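Side-chain contacts in truncated hemoglobin 4 (Chlamydomonas reinhardtii, PDB 6BME), which binds heme b, whose iron takes a histidine and a lysine as axial ligands, and probably binds oxygen as other truncated hemoglobins do: residues Y21-N26 and L94-V99; M25-L30 and F83-G88; Q46-A51 and T58-K63. All coordinates share one frame; numbering follows the deposited sequence.

Contact 1: residues Y21-N26 and L94-V99; sequences YKKLMN and LKEMGV
Lys23, in the last full turn of helix 10-25, and Glu96, the final residue of helix 80-96, are the nearest pair across the two segments, yet their CA atoms stand 11.7 Å apart, so the backbones never meet and two long side chains bridge the gap. These chains run toward each other across it. Lys23 is extended as far as CE and then bends at its last torsion (chi4 -65°), which turns the ammonium onto the carboxylate; Glu96 is extended beyond CG. Lys23 NZ donates to Glu96 OE2 at 2.7 Å in a salt bridge, reaching that oxygen on its syn side but 29° out of the carboxylate plane. The lysine methylene next to the charge lies by the same group, with Lys23 CE 3.4 Å from Glu96 OE2. The second oxygen is tied in through water: one molecule donates to Glu96 OE1 at 2.8 Å and accepts a weak bond from Lys23 NZ. Just past Glu96 the helix closes in a Schellman motif, in which Gly98, with positive phi, donates from its N to Lys95 O, and Val99 N reaches Leu94 O at 2.9 Å. This is a surface bridge on the outside of the globin fold. Nearby, Lys23 also touches His89, Asp92 and Ser93 of helix 80-96, Glu96 rests on Val19, and Leu94 and Met97 pack on Thr16 of helix 10-25.

Contact 2: residues M25-L30 and F83-G88; sequences MNDPDL and FDKVAG. With HEM (protoporphyrin IX containing Fe), chain C.
Asp27 and Lys85 form the ionic part of the contact: Lys85 NZ donates to Asp27 OD2 at 2.7 Å, on the syn side and 26° out of the carboxylate plane. Lys85 is bent at chi2 (68°) and again at chi4, folding its chain around the acceptor, so that even Lys85 CG lies 3.2 Å from Asp27 OD2. The same oxygen accepts a hydrogen bond from His89, so two donors grip it, while Asp27 OD1 takes the backbone N of Asp29 at 2.8 Å on its anti side, closing an Asx turn. Both oxygens of this buried carboxylate are thus engaged, which probably favours its charged form. Water extends the network, accepting from Lys85 NZ and donating to Asp29 OD2. The apolar part lies closer to the heme. Leu30 CD1 meets Val86 CG2 at 3.8 Å and also touches the Lys85 methylenes. Val86 CG2 in turn presses on the heme methyl CMC at 3.6 Å, and Phe83 CE2 approaches the vinyl carbon CAB obliquely at 3.6 Å. The salt bridge and the Leu30-Val86 packing together join the loop after helix 10-25 to helix 80-96, which contributes Phe83 and Val86 to the heme pocket of this 2-on-2 globin.

Contact 3: residues Q46-A51 and T58-K63; sequences QNRFLA and THYHGK. With HEM (protoporphyrin IX containing Fe), chain C; SO4 (sulfate ion), chain D.
Tyr60 and, by its carbonyl, His59 touch Arg48, while Thr58 is linked to it through a sulfate, probably from the crystallisation liquor. Thr58 N-H donates to sulfate O1 (N to O 2.8 Å). His59 N-H donates to sulfate O3 (N to O 2.9 Å), and its carbonyl lies obliquely by the Arg48 guanidinium. Across the gap Arg48 NH2 reaches that same O3 at 2.8 Å in a nearly straight bond (176°), at the guanidinium edge, while Arg48 NE holds sulfate O4 at 2.9 Å. In this crystal the anion bridges the arginine and the backbone N-H groups of Thr58 and His59. Tyr60 comes next: its CD1 sits over the centre of one guanidinium face, 3.6 Å from Arg48 CZ, with the two planes 35° apart. With CG opposite its backbone N (chi1 -165°), the ring is carried inward until Tyr60 OH lies 3.4 Å from the heme meso carbon CHB. Phe49, on the same helix as Arg48, lays CD2 against heme C2B at 3.4 Å. Around this, Tyr60 packs edge-to-face with Tyr52 and touches Ile65 and His69 of helix 62-75, while Phe49 meets Phe20 of helix 10-25 and Phe90 and Val86 of helix 80-96.

In the fold
Contacts 1 and 2 share Met25 and Asn26 and both use helix 80-96; their centres lie about 11 Å apart, and Leu24 CD2 packs on Val86 CG2 at 4.1 Å. Contact 3 is about 18 Å from either, between centres, across the middle of the chain, yet Val86 CG1 touches Phe49 CE2 at 3.8 Å beside the heme. Contacts 2 and 3 both line the heme pocket: the side chain of Val86 is about 6 Å from that of Lys45, the lysine that ligates the heme iron, and the side chain of Tyr60 is about 4 Å from that of His69, the other axial ligand. Contact 1 stays at the surface, with the Lys23 side chain about 11 Å from the heme.

Contact 1: residues Y21-N26 and L94-V99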
loop_
_atom_site.group_PDB
_atom_site.type_symbol
_atom_site.label_atom_id
_atom_site.label_comp_id
_atom_site.label_asym_id
_atom_site.label_seq_id
_atom_site.Cartn_x
_atom_site.Cartn_y
_atom_site.Cartn_z
ATOM N N TYR A 21 -5.014 -3.256 6.795
ATOM C CA TYR A 21 -5.612 -4.419 6.149
ATOM C C TYR A 21 -7.133 -4.389 6.243
ATOM O O TYR A 21 -7.837 -4.587 5.242
ATOM C CB TYR A 21 -5.057 -5.692 6.790
ATOM C CG TYR A 21 -5.799 -6.945 6.412
ATOM C CD1 TYR A 21 -5.543 -7.588 5.214
ATOM C CD2 TYR A 21 -6.754 -7.489 7.254
ATOM C CE1 TYR A 21 -6.217 -8.740 4.860
ATOM C CE2 TYR A 21 -7.435 -8.643 6.911
ATOM C CZ TYR A 21 -7.163 -9.261 5.711
ATOM O OH TYR A 21 -7.839 -10.408 5.360
ATOM N N LYS A 22 -7.660 -4.126 7.442
ATOM C CA LYS A 22 -9.107 -4.163 7.632
ATOM C C LYS A 22 -9.795 -3.059 6.842
ATOM O O LYS A 22 -10.875 -3.276 6.279
ATOM C CB LYS A 22 -9.441 -4.074 9.125
ATOM C CG LYS A 22 -9.044 -5.322 9.905
ATOM C CD LYS A 22 -9.347 -5.174 11.382
ATOM C CE LYS A 22 -8.808 -6.362 12.188
ATOM N NZ LYS A 22 -7.838 -5.935 13.240
ATOM N N LYS A 23 -9.169 -1.881 6.751
ATOM C CA LYS A 23 -9.713 -0.818 5.902
ATOM C C LYS A 23 -9.871 -1.286 4.458
ATOM O O LYS A 23 -10.898 -1.035 3.826
ATOM C CB LYS A 23 -8.821 0.426 5.958
ATOM C CG LYS A 23 -8.984 1.287 7.198
ATOM C CD LYS A 23 -7.962 2.420 7.198
ATOM C CE LYS A 23 -8.033 3.246 8.473
ATOM N NZ LYS A 23 -9.342 3.960 8.596
ATOM N N LEU A 24 -8.854 -1.963 3.911
ATOM C CA LEU A 24 -8.948 -2.416 2.525
ATOM C C LEU A 24 -10.033 -3.474 2.365
ATOM O O LEU A 24 -10.829 -3.425 1.418
ATOM C CB LEU A 24 -7.601 -2.956 2.044
ATOM C CG LEU A 24 -6.371 -2.059 2.173
ATOM C CD1 LEU A 24 -5.190 -2.709 1.468
ATOM C CD2 LEU A 24 -6.641 -0.675 1.602
ATOM N N MET A 25 -10.076 -4.455 3.273
ATOM C CA MET A 25 -11.063 -5.518 3.127
ATOM C C MET A 25 -12.481 -5.013 3.361
ATOM O O MET A 25 -13.434 -5.592 2.829
ATOM C CB MET A 25 -10.730 -6.677 4.075
ATOM C CG MET A 25 -9.315 -7.238 3.880
ATOM S SD MET A 25 -8.944 -7.660 2.147
ATOM C CE MET A 25 -10.085 -9.024 1.911
ATOM N N ASN A 26 -12.649 -3.925 4.105
ATOM C CA ASN A 26 -13.981 -3.412 4.378
ATOM C C ASN A 26 -14.411 -2.339 3.391
ATOM O O ASN A 26 -15.501 -1.784 3.537
ATOM C CB ASN A 26 -14.044 -2.883 5.813
ATOM C CG ASN A 26 -13.914 -4.000 6.840
ATOM O OD1 ASN A 26 -14.472 -5.084 6.655
ATOM N ND2 ASN A 26 -13.167 -3.747 7.914
ATOM N N LEU A 94 -2.105 5.466 9.631
ATOM C CA LEU A 94 -1.018 6.073 10.388
ATOM C C LEU A 94 -1.543 7.100 11.387
ATOM O O LEU A 94 -1.094 7.141 12.539
ATOM C CB LEU A 94 -0.010 6.716 9.437
ATOM C CG LEU A 94 0.719 5.847 8.419
ATOM C CD1 LEU A 94 1.601 6.725 7.532
ATOM C CD2 LEU A 94 1.543 4.791 9.136
ATOM N N LYS A 95 -2.504 7.933 10.968
ATOM C CA LYS A 95 -3.070 8.931 11.870
ATOM C C LYS A 95 -3.798 8.273 13.033
ATOM O O LYS A 95 -3.674 8.715 14.183
ATOM C CB LYS A 95 -4.024 9.857 11.105
ATOM C CG LYS A 95 -3.372 10.603 9.963
ATOM C CD LYS A 95 -4.415 11.370 9.157
ATOM C CE LYS A 95 -3.822 11.978 7.897
ATOM N NZ LYS A 95 -4.890 12.590 7.054
ATOM N N GLU A 96 -4.582 7.232 12.753
ATOM C CA GLU A 96 -5.310 6.540 13.812
ATOM C C GLU A 96 -4.377 5.912 14.837
ATOM O O GLU A 96 -4.746 5.773 16.012
ATOM C CB GLU A 96 -6.221 5.482 13.206
ATOM C CG GLU A 96 -7.373 6.119 12.450
ATOM C CD GLU A 96 -8.204 5.116 11.702
ATOM O OE1 GLU A 96 -8.144 3.914 12.053
ATOM O OE2 GLU A 96 -8.919 5.541 10.767
ATOM N N MET A 97 -3.176 5.536 14.423
ATOM C CA MET A 97 -2.179 4.975 15.324
ATOM C C MET A 97 -1.349 6.051 16.019
ATOM O O MET A 97 -0.384 5.722 16.717
ATOM C CB MET A 97 -1.276 4.017 14.553
ATOM C CG MET A 97 -2.010 2.789 14.019
ATOM S SD MET A 97 -2.615 1.719 15.336
ATOM C CE MET A 97 -1.108 1.446 16.254
ATOM N N GLY A 98 -1.704 7.324 15.847
ATOM C CA GLY A 98 -0.954 8.392 16.474
ATOM C C GLY A 98 0.390 8.686 15.852
ATOM O O GLY A 98 1.268 9.209 16.534
ATOM N N VAL A 99 0.586 8.363 14.579
ATOM C CA VAL A 99 1.830 8.700 13.896
ATOM C C VAL A 99 1.833 10.187 13.565
ATOM O O VAL A 99 0.815 10.747 13.152
ATOM C CB VAL A 99 2.003 7.838 12.632
ATOM C CG1 VAL A 99 3.232 8.266 11.853
ATOM C CG2 VAL A 99 2.093 6.362 13.011
HETATM O O HOH W 1 -9.861 1.934 11.127
#

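Contact 2: residues M25-L30 and F83-G88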
loop_
_atom_site.group_PDB
_atom_site.type_symbol
_atom_site.label_atom_id
_atom_site.label_comp_id
_atom_site.label_asym_id
_atom_site.label_seq_id
_atom_site.Cartn_x
_atom_site.Cartn_y
_atom_site.Cartn_z
ATOM N N MET A 25 -10.076 -4.455 3.273
ATOM C CA MET A 25 -11.063 -5.518 3.127
ATOM C C MET A 25 -12.481 -5.013 3.361
ATOM O O MET A 25 -13.434 -5.592 2.829
ATOM C CB MET A 25 -10.730 -6.677 4.075
ATOM C CG MET A 25 -9.315 -7.238 3.880
ATOM S SD MET A 25 -8.944 -7.660 2.147
ATOM C CE MET A 25 -10.085 -9.024 1.911
ATOM N N ASN A 26 -12.649 -3.925 4.105
ATOM C CA ASN A 26 -13.981 -3.412 4.378
ATOM C C ASN A 26 -14.411 -2.339 3.391
ATOM O O ASN A 26 -15.501 -1.784 3.537
ATOM C CB ASN A 26 -14.044 -2.883 5.813
ATOM C CG ASN A 26 -13.914 -4.000 6.840
ATOM O OD1 ASN A 26 -14.472 -5.084 6.655
ATOM N ND2 ASN A 26 -13.167 -3.747 7.914
ATOM N N ASP A 27 -13.584 -2.040 2.389
ATOM C CA ASP A 27 -13.927 -1.062 1.371
ATOM C C ASP A 27 -14.495 -1.806 0.172
ATOM O O ASP A 27 -13.749 -2.535 -0.501
ATOM C CB ASP A 27 -12.690 -0.250 0.974
ATOM C CG ASP A 27 -13.005 0.897 0.011
ATOM O OD1 ASP A 27 -13.859 0.734 -0.882
ATOM O OD2 ASP A 27 -12.378 1.971 0.139
ATOM N N PRO A 28 -15.791 -1.673 -0.124
ATOM C CA PRO A 28 -16.372 -2.424 -1.251
ATOM C C PRO A 28 -15.732 -2.114 -2.589
ATOM O O PRO A 28 -15.841 -2.931 -3.516
ATOM C CB PRO A 28 -17.851 -2.002 -1.228
ATOM C CG PRO A 28 -17.852 -0.667 -0.519
ATOM C CD PRO A 28 -16.774 -0.780 0.520
ATOM N N ASP A 29 -15.076 -0.964 -2.731
ATOM C CA ASP A 29 -14.414 -0.634 -3.985
ATOM C C ASP A 29 -13.062 -1.316 -4.145
ATOM O O ASP A 29 -12.548 -1.387 -5.268
ATOM C CB ASP A 29 -14.246 0.881 -4.106
ATOM C CG ASP A 29 -15.562 1.587 -4.416
ATOM O OD1 ASP A 29 -16.478 0.907 -4.916
ATOM O OD2 ASP A 29 -15.678 2.808 -4.156
ATOM N N LEU A 30 -12.489 -1.836 -3.068
ATOM C CA LEU A 30 -11.160 -2.443 -3.104
ATOM C C LEU A 30 -11.154 -3.933 -2.802
ATOM O O LEU A 30 -10.348 -4.667 -3.369
ATOM C CB LEU A 30 -10.246 -1.743 -2.102
ATOM C CG LEU A 30 -10.070 -0.244 -2.328
ATOM C CD1 LEU A 30 -9.333 0.378 -1.163
ATOM C CD2 LEU A 30 -9.324 -0.003 -3.649
ATOM N N PHE A 83 -5.847 3.291 -6.513
ATOM C CA PHE A 83 -4.584 3.657 -5.866
ATOM C C PHE A 83 -4.795 4.748 -4.827
ATOM O O PHE A 83 -4.242 4.686 -3.720
ATOM C CB PHE A 83 -3.551 4.128 -6.891
ATOM C CG PHE A 83 -2.273 4.647 -6.262
ATOM C CD1 PHE A 83 -2.167 5.970 -5.835
ATOM C CD2 PHE A 83 -1.183 3.802 -6.073
ATOM C CE1 PHE A 83 -1.006 6.437 -5.235
ATOM C CE2 PHE A 83 -0.010 4.261 -5.481
ATOM C CZ PHE A 83 0.079 5.579 -5.056
ATOM N N ASP A 84 -5.542 5.796 -5.195
ATOM C CA ASP A 84 -5.750 6.906 -4.271
ATOM C C ASP A 84 -6.544 6.478 -3.045
ATOM O O ASP A 84 -6.394 7.084 -1.974
ATOM C CB ASP A 84 -6.452 8.066 -4.982
ATOM C CG ASP A 84 -5.578 8.713 -6.040
ATOM O OD1 ASP A 84 -4.339 8.582 -5.940
ATOM O OD2 ASP A 84 -6.118 9.355 -6.976
ATOM N N LYS A 85 -7.420 5.476 -3.186
ATOM C CA LYS A 85 -8.178 5.007 -2.030
ATOM C C LYS A 85 -7.289 4.186 -1.099
ATOM O O LYS A 85 -7.342 4.358 0.124
ATOM C CB LYS A 85 -9.397 4.194 -2.486
ATOM C CG LYS A 85 -10.516 4.089 -1.441
ATOM C CD LYS A 85 -11.197 5.459 -1.195
ATOM C CE LYS A 85 -12.180 5.398 -0.032
ATOM N NZ LYS A 85 -13.311 4.467 -0.354
ATOM N N VAL A 86 -6.460 3.298 -1.666
ATOM C CA VAL A 86 -5.504 2.535 -0.866
ATOM C C VAL A 86 -4.550 3.480 -0.149
ATOM O O VAL A 86 -4.268 3.318 1.047
ATOM C CB VAL A 86 -4.742 1.527 -1.754
ATOM C CG1 VAL A 86 -3.504 0.971 -1.032
ATOM C CG2 VAL A 86 -5.656 0.383 -2.192
ATOM N N ALA A 87 -4.048 4.489 -0.867
ATOM C CA ALA A 87 -3.118 5.442 -0.265
ATOM C C ALA A 87 -3.786 6.245 0.844
ATOM O O ALA A 87 -3.181 6.495 1.899
ATOM C CB ALA A 87 -2.553 6.368 -1.344
ATOM N N GLY A 88 -5.040 6.650 0.632
ATOM C CA GLY A 88 -5.768 7.348 1.689
ATOM C C GLY A 88 -5.992 6.481 2.918
ATOM O O GLY A 88 -5.819 6.936 4.053
HETATM C CHA HEM C . 0.613 -7.376 -4.240
HETATM C CHB HEM C . 2.750 -3.389 -2.539
HETATM C CHC HEM C . -0.807 -0.784 -4.540
HETATM C CHD HEM C . -3.499 -4.789 -4.609
HETATM C C1A HEM C . 1.551 -6.573 -3.629
HETATM C C2A HEM C . 2.803 -6.963 -2.993
HETATM C C3A HEM C . 3.368 -5.835 -2.522
HETATM C C4A HEM C . 2.515 -4.713 -2.838
HETATM C CMA HEM C . 4.708 -5.676 -1.774
HETATM C CAA HEM C . 3.392 -8.405 -2.883
HETATM C CBA HEM C . 2.467 -9.345 -2.110
HETATM C CGA HEM C . 3.115 -10.683 -1.805
HETATM O O1A HEM C . 3.479 -11.434 -2.765
HETATM O O2A HEM C . 3.241 -10.999 -0.585
HETATM C C1B HEM C . 2.038 -2.323 -3.053
HETATM C C2B HEM C . 2.478 -0.945 -3.142
HETATM C C3B HEM C . 1.486 -0.243 -3.711
HETATM C C4B HEM C . 0.389 -1.144 -3.966
HETATM C CMB HEM C . 3.858 -0.407 -2.696
HETATM C CAB HEM C . 1.401 1.268 -4.034
HETATM C CBB HEM C . 2.126 2.202 -3.419
HETATM C C1C HEM C . -1.884 -1.625 -4.645
HETATM C C2C HEM C . -3.227 -1.232 -4.953
HETATM C C3C HEM C . -3.995 -2.318 -4.953
HETATM C C4C HEM C . -3.143 -3.459 -4.664
HETATM C CMC HEM C . -3.675 0.225 -5.200
HETATM C CAC HEM C . -5.512 -2.313 -5.223
HETATM C CBC HEM C . -6.322 -3.154 -4.573
HETATM C C1D HEM C . -2.602 -5.843 -4.596
HETATM C C2D HEM C . -2.916 -7.242 -4.806
HETATM C C3D HEM C . -1.789 -7.943 -4.695
HETATM C C4D HEM C . -0.712 -7.023 -4.418
HETATM C CMD HEM C . -4.327 -7.789 -5.078
HETATM C CAD HEM C . -1.603 -9.485 -4.804
HETATM C CBD HEM C . -1.575 -9.915 -6.264
HETATM C CGD HEM C . -1.452 -11.421 -6.287
HETATM O O1D HEM C . -0.698 -11.977 -5.449
HETATM O O2D HEM C . -2.094 -12.057 -7.152
HETATM N NA HEM C . 1.413 -5.211 -3.497
HETATM N NB HEM C . 0.755 -2.411 -3.571
HETATM N NC HEM C . -1.868 -2.989 -4.486
HETATM N ND HEM C . -1.237 -5.742 -4.373
HETATM FE FE HEM C . -0.250 -4.081 -3.965
HETATM O O HOH W 2 -13.361 4.169 -3.469
#

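Contact 3: residues Q46-A51 and T58-K63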
loop_
_atom_site.group_PDB
_atom_site.type_symbol
_atom_site.label_atom_id
_atom_site.label_comp_id
_atom_site.label_asym_id
_atom_site.label_seq_id
_atom_site.Cartn_x
_atom_site.Cartn_y
_atom_site.Cartn_z
ATOM N N GLN A 46 1.019 -6.119 3.044
ATOM C CA GLN A 46 0.797 -4.919 3.842
ATOM C C GLN A 46 2.055 -4.531 4.600
ATOM O O GLN A 46 2.384 -3.343 4.712
ATOM C CB GLN A 46 -0.381 -5.141 4.786
ATOM C CG GLN A 46 -1.680 -5.456 4.034
ATOM C CD GLN A 46 -2.144 -4.288 3.175
ATOM O OE1 GLN A 46 -1.644 -4.063 2.066
ATOM N NE2 GLN A 46 -3.103 -3.525 3.697
ATOM N N ASN A 47 2.778 -5.525 5.122
ATOM C CA ASN A 47 4.030 -5.242 5.815
ATOM C C ASN A 47 5.064 -4.627 4.886
ATOM O O ASN A 47 5.790 -3.711 5.281
ATOM C CB ASN A 47 4.578 -6.519 6.448
ATOM C CG ASN A 47 4.024 -6.740 7.827
ATOM O OD1 ASN A 47 4.454 -6.091 8.769
ATOM N ND2 ASN A 47 3.046 -7.626 7.950
ATOM N N ARG A 48 5.170 -5.134 3.655
ATOM C CA ARG A 48 6.155 -4.588 2.726
ATOM C C ARG A 48 5.733 -3.204 2.228
ATOM O O ARG A 48 6.581 -2.325 2.023
ATOM C CB ARG A 48 6.359 -5.558 1.560
ATOM C CG ARG A 48 7.713 -5.395 0.885
ATOM C CD ARG A 48 7.996 -6.483 -0.133
ATOM N NE ARG A 48 9.400 -6.441 -0.536
ATOM C CZ ARG A 48 9.901 -7.096 -1.579
ATOM N NH1 ARG A 48 9.114 -7.845 -2.348
ATOM N NH2 ARG A 48 11.186 -6.990 -1.860
ATOM N N PHE A 49 4.423 -2.996 2.049
ATOM C CA PHE A 49 3.889 -1.678 1.689
ATOM C C PHE A 49 4.279 -0.649 2.740
ATOM O O PHE A 49 4.797 0.430 2.421
ATOM C CB PHE A 49 2.359 -1.778 1.553
ATOM C CG PHE A 49 1.668 -0.528 1.040
ATOM C CD1 PHE A 49 1.648 0.648 1.783
ATOM C CD2 PHE A 49 0.948 -0.569 -0.145
ATOM C CE1 PHE A 49 0.988 1.793 1.311
ATOM C CE2 PHE A 49 0.288 0.561 -0.625
ATOM C CZ PHE A 49 0.307 1.745 0.112
ATOM N N LEU A 50 4.050 -0.984 4.011
ATOM C CA LEU A 50 4.406 -0.089 5.104
ATOM C C LEU A 50 5.910 0.157 5.146
ATOM O O LEU A 50 6.362 1.295 5.309
ATOM C CB LEU A 50 3.902 -0.681 6.424
ATOM C CG LEU A 50 4.322 -0.001 7.727
ATOM C CD1 LEU A 50 3.815 1.432 7.769
ATOM C CD2 LEU A 50 3.760 -0.794 8.895
ATOM N N ALA A 51 6.706 -0.907 5.011
ATOM C CA ALA A 51 8.156 -0.742 4.997
ATOM C C ALA A 51 8.598 0.155 3.838
ATOM O O ALA A 51 9.444 1.041 4.012
ATOM C CB ALA A 51 8.831 -2.114 4.924
ATOM N N THR A 58 14.806 -2.944 0.803
ATOM C CA THR A 58 16.086 -2.878 0.106
ATOM C C THR A 58 16.047 -3.402 -1.325
ATOM O O THR A 58 16.832 -2.932 -2.154
ATOM C CB THR A 58 17.171 -3.640 0.889
ATOM O OG1 THR A 58 16.793 -5.014 1.034
ATOM C CG2 THR A 58 17.346 -3.032 2.265
ATOM N N HIS A 59 15.153 -4.336 -1.650
ATOM C CA HIS A 59 15.116 -4.929 -2.983
ATOM C C HIS A 59 13.771 -4.716 -3.667
ATOM O O HIS A 59 13.307 -5.568 -4.425
ATOM C CB HIS A 59 15.451 -6.415 -2.914
ATOM C CG HIS A 59 16.779 -6.694 -2.287
ATOM N ND1 HIS A 59 16.916 -7.043 -0.960
ATOM C CD2 HIS A 59 18.031 -6.650 -2.798
ATOM C CE1 HIS A 59 18.196 -7.219 -0.685
ATOM N NE2 HIS A 59 18.895 -6.985 -1.782
ATOM N N TYR A 60 13.136 -3.578 -3.412
ATOM C CA TYR A 60 11.797 -3.321 -3.917
ATOM C C TYR A 60 11.773 -1.941 -4.554
ATOM O O TYR A 60 11.969 -0.936 -3.863
ATOM C CB TYR A 60 10.771 -3.422 -2.787
ATOM C CG TYR A 60 9.359 -3.526 -3.277
ATOM C CD1 TYR A 60 8.942 -4.626 -4.014
ATOM C CD2 TYR A 60 8.441 -2.532 -3.003
ATOM C CE1 TYR A 60 7.661 -4.732 -4.451
ATOM C CE2 TYR A 60 7.154 -2.631 -3.428
ATOM C CZ TYR A 60 6.767 -3.724 -4.157
ATOM O OH TYR A 60 5.482 -3.802 -4.595
ATOM N N HIS A 61 11.548 -1.892 -5.864
ATOM C CA HIS A 61 11.615 -0.644 -6.608
ATOM C C HIS A 61 10.406 -0.539 -7.530
ATOM O O HIS A 61 9.580 -1.453 -7.611
ATOM C CB HIS A 61 12.927 -0.553 -7.395
ATOM C CG HIS A 61 14.142 -0.789 -6.556
ATOM N ND1 HIS A 61 14.578 0.113 -5.607
ATOM C CD2 HIS A 61 15.005 -1.830 -6.511
ATOM C CE1 HIS A 61 15.664 -0.359 -5.019
ATOM N NE2 HIS A 61 15.944 -1.536 -5.549
ATOM N N GLY A 62 10.302 0.596 -8.227
ATOM C CA GLY A 62 9.136 0.838 -9.068
ATOM C C GLY A 62 8.871 -0.284 -10.053
ATOM O O GLY A 62 7.726 -0.682 -10.264
ATOM N N LYS A 63 9.929 -0.834 -10.648
ATOM C CA LYS A 63 9.723 -1.920 -11.600
ATOM C C LYS A 63 9.107 -3.145 -10.927
ATOM O O LYS A 63 8.283 -3.838 -11.535
ATOM C CB LYS A 63 11.044 -2.262 -12.299
ATOM C CG LYS A 63 12.177 -2.684 -11.373
ATOM C CD LYS A 63 13.532 -2.592 -12.084
ATOM C CE LYS A 63 14.663 -3.073 -11.189
ATOM N NZ LYS A 63 15.945 -3.195 -11.938
HETATM C CHA HEM C . 0.613 -7.376 -4.240
HETATM C CHB HEM C . 2.750 -3.389 -2.539
HETATM C CHC HEM C . -0.807 -0.784 -4.540
HETATM C CHD HEM C . -3.499 -4.789 -4.609
HETATM C C1A HEM C . 1.551 -6.573 -3.629
HETATM C C2A HEM C . 2.803 -6.963 -2.993
HETATM C C3A HEM C . 3.368 -5.835 -2.522
HETATM C C4A HEM C . 2.515 -4.713 -2.838
HETATM C CMA HEM C . 4.708 -5.676 -1.774
HETATM C CAA HEM C . 3.392 -8.405 -2.883
HETATM C CBA HEM C . 2.467 -9.345 -2.110
HETATM C CGA HEM C . 3.115 -10.683 -1.805
HETATM O O1A HEM C . 3.479 -11.434 -2.765
HETATM O O2A HEM C . 3.241 -10.999 -0.585
HETATM C C1B HEM C . 2.038 -2.323 -3.053
HETATM C C2B HEM C . 2.478 -0.945 -3.142
HETATM C C3B HEM C . 1.486 -0.243 -3.711
HETATM C C4B HEM C . 0.389 -1.144 -3.966
HETATM C CMB HEM C . 3.858 -0.407 -2.696
HETATM C CAB HEM C . 1.401 1.268 -4.034
HETATM C CBB HEM C . 2.126 2.202 -3.419
HETATM C C1C HEM C . -1.884 -1.625 -4.645
HETATM C C2C HEM C . -3.227 -1.232 -4.953
HETATM C C3C HEM C . -3.995 -2.318 -4.953
HETATM C C4C HEM C . -3.143 -3.459 -4.664
HETATM C CMC HEM C . -3.675 0.225 -5.200
HETATM C CAC HEM C . -5.512 -2.313 -5.223
HETATM C CBC HEM C . -6.322 -3.154 -4.573
HETATM C C1D HEM C . -2.602 -5.843 -4.596
HETATM C C2D HEM C . -2.916 -7.242 -4.806
HETATM C C3D HEM C . -1.789 -7.943 -4.695
HETATM C C4D HEM C . -0.712 -7.023 -4.418
HETATM C CMD HEM C . -4.327 -7.789 -5.078
HETATM C CAD HEM C . -1.603 -9.485 -4.804
HETATM C CBD HEM C . -1.575 -9.915 -6.264
HETATM C CGD HEM C . -1.452 -11.421 -6.287
HETATM O O1D HEM C . -0.698 -11.977 -5.449
HETATM O O2D HEM C . -2.094 -12.057 -7.152
HETATM N NA HEM C . 1.413 -5.211 -3.497
HETATM N NB HEM C . 0.755 -2.411 -3.571
HETATM N NC HEM C . -1.868 -2.989 -4.486
HETATM N ND HEM C . -1.237 -5.742 -4.373
HETATM FE FE HEM C . -0.250 -4.081 -3.965
HETATM S S SO4 D . 12.810 -6.014 1.052
HETATM O O1 SO4 D . 13.508 -5.136 1.973
HETATM O O2 SO4 D . 13.444 -7.337 1.065
HETATM O O3 SO4 D . 12.912 -5.488 -0.313
HETATM O O4 SO4 D . 11.408 -6.120 1.465
#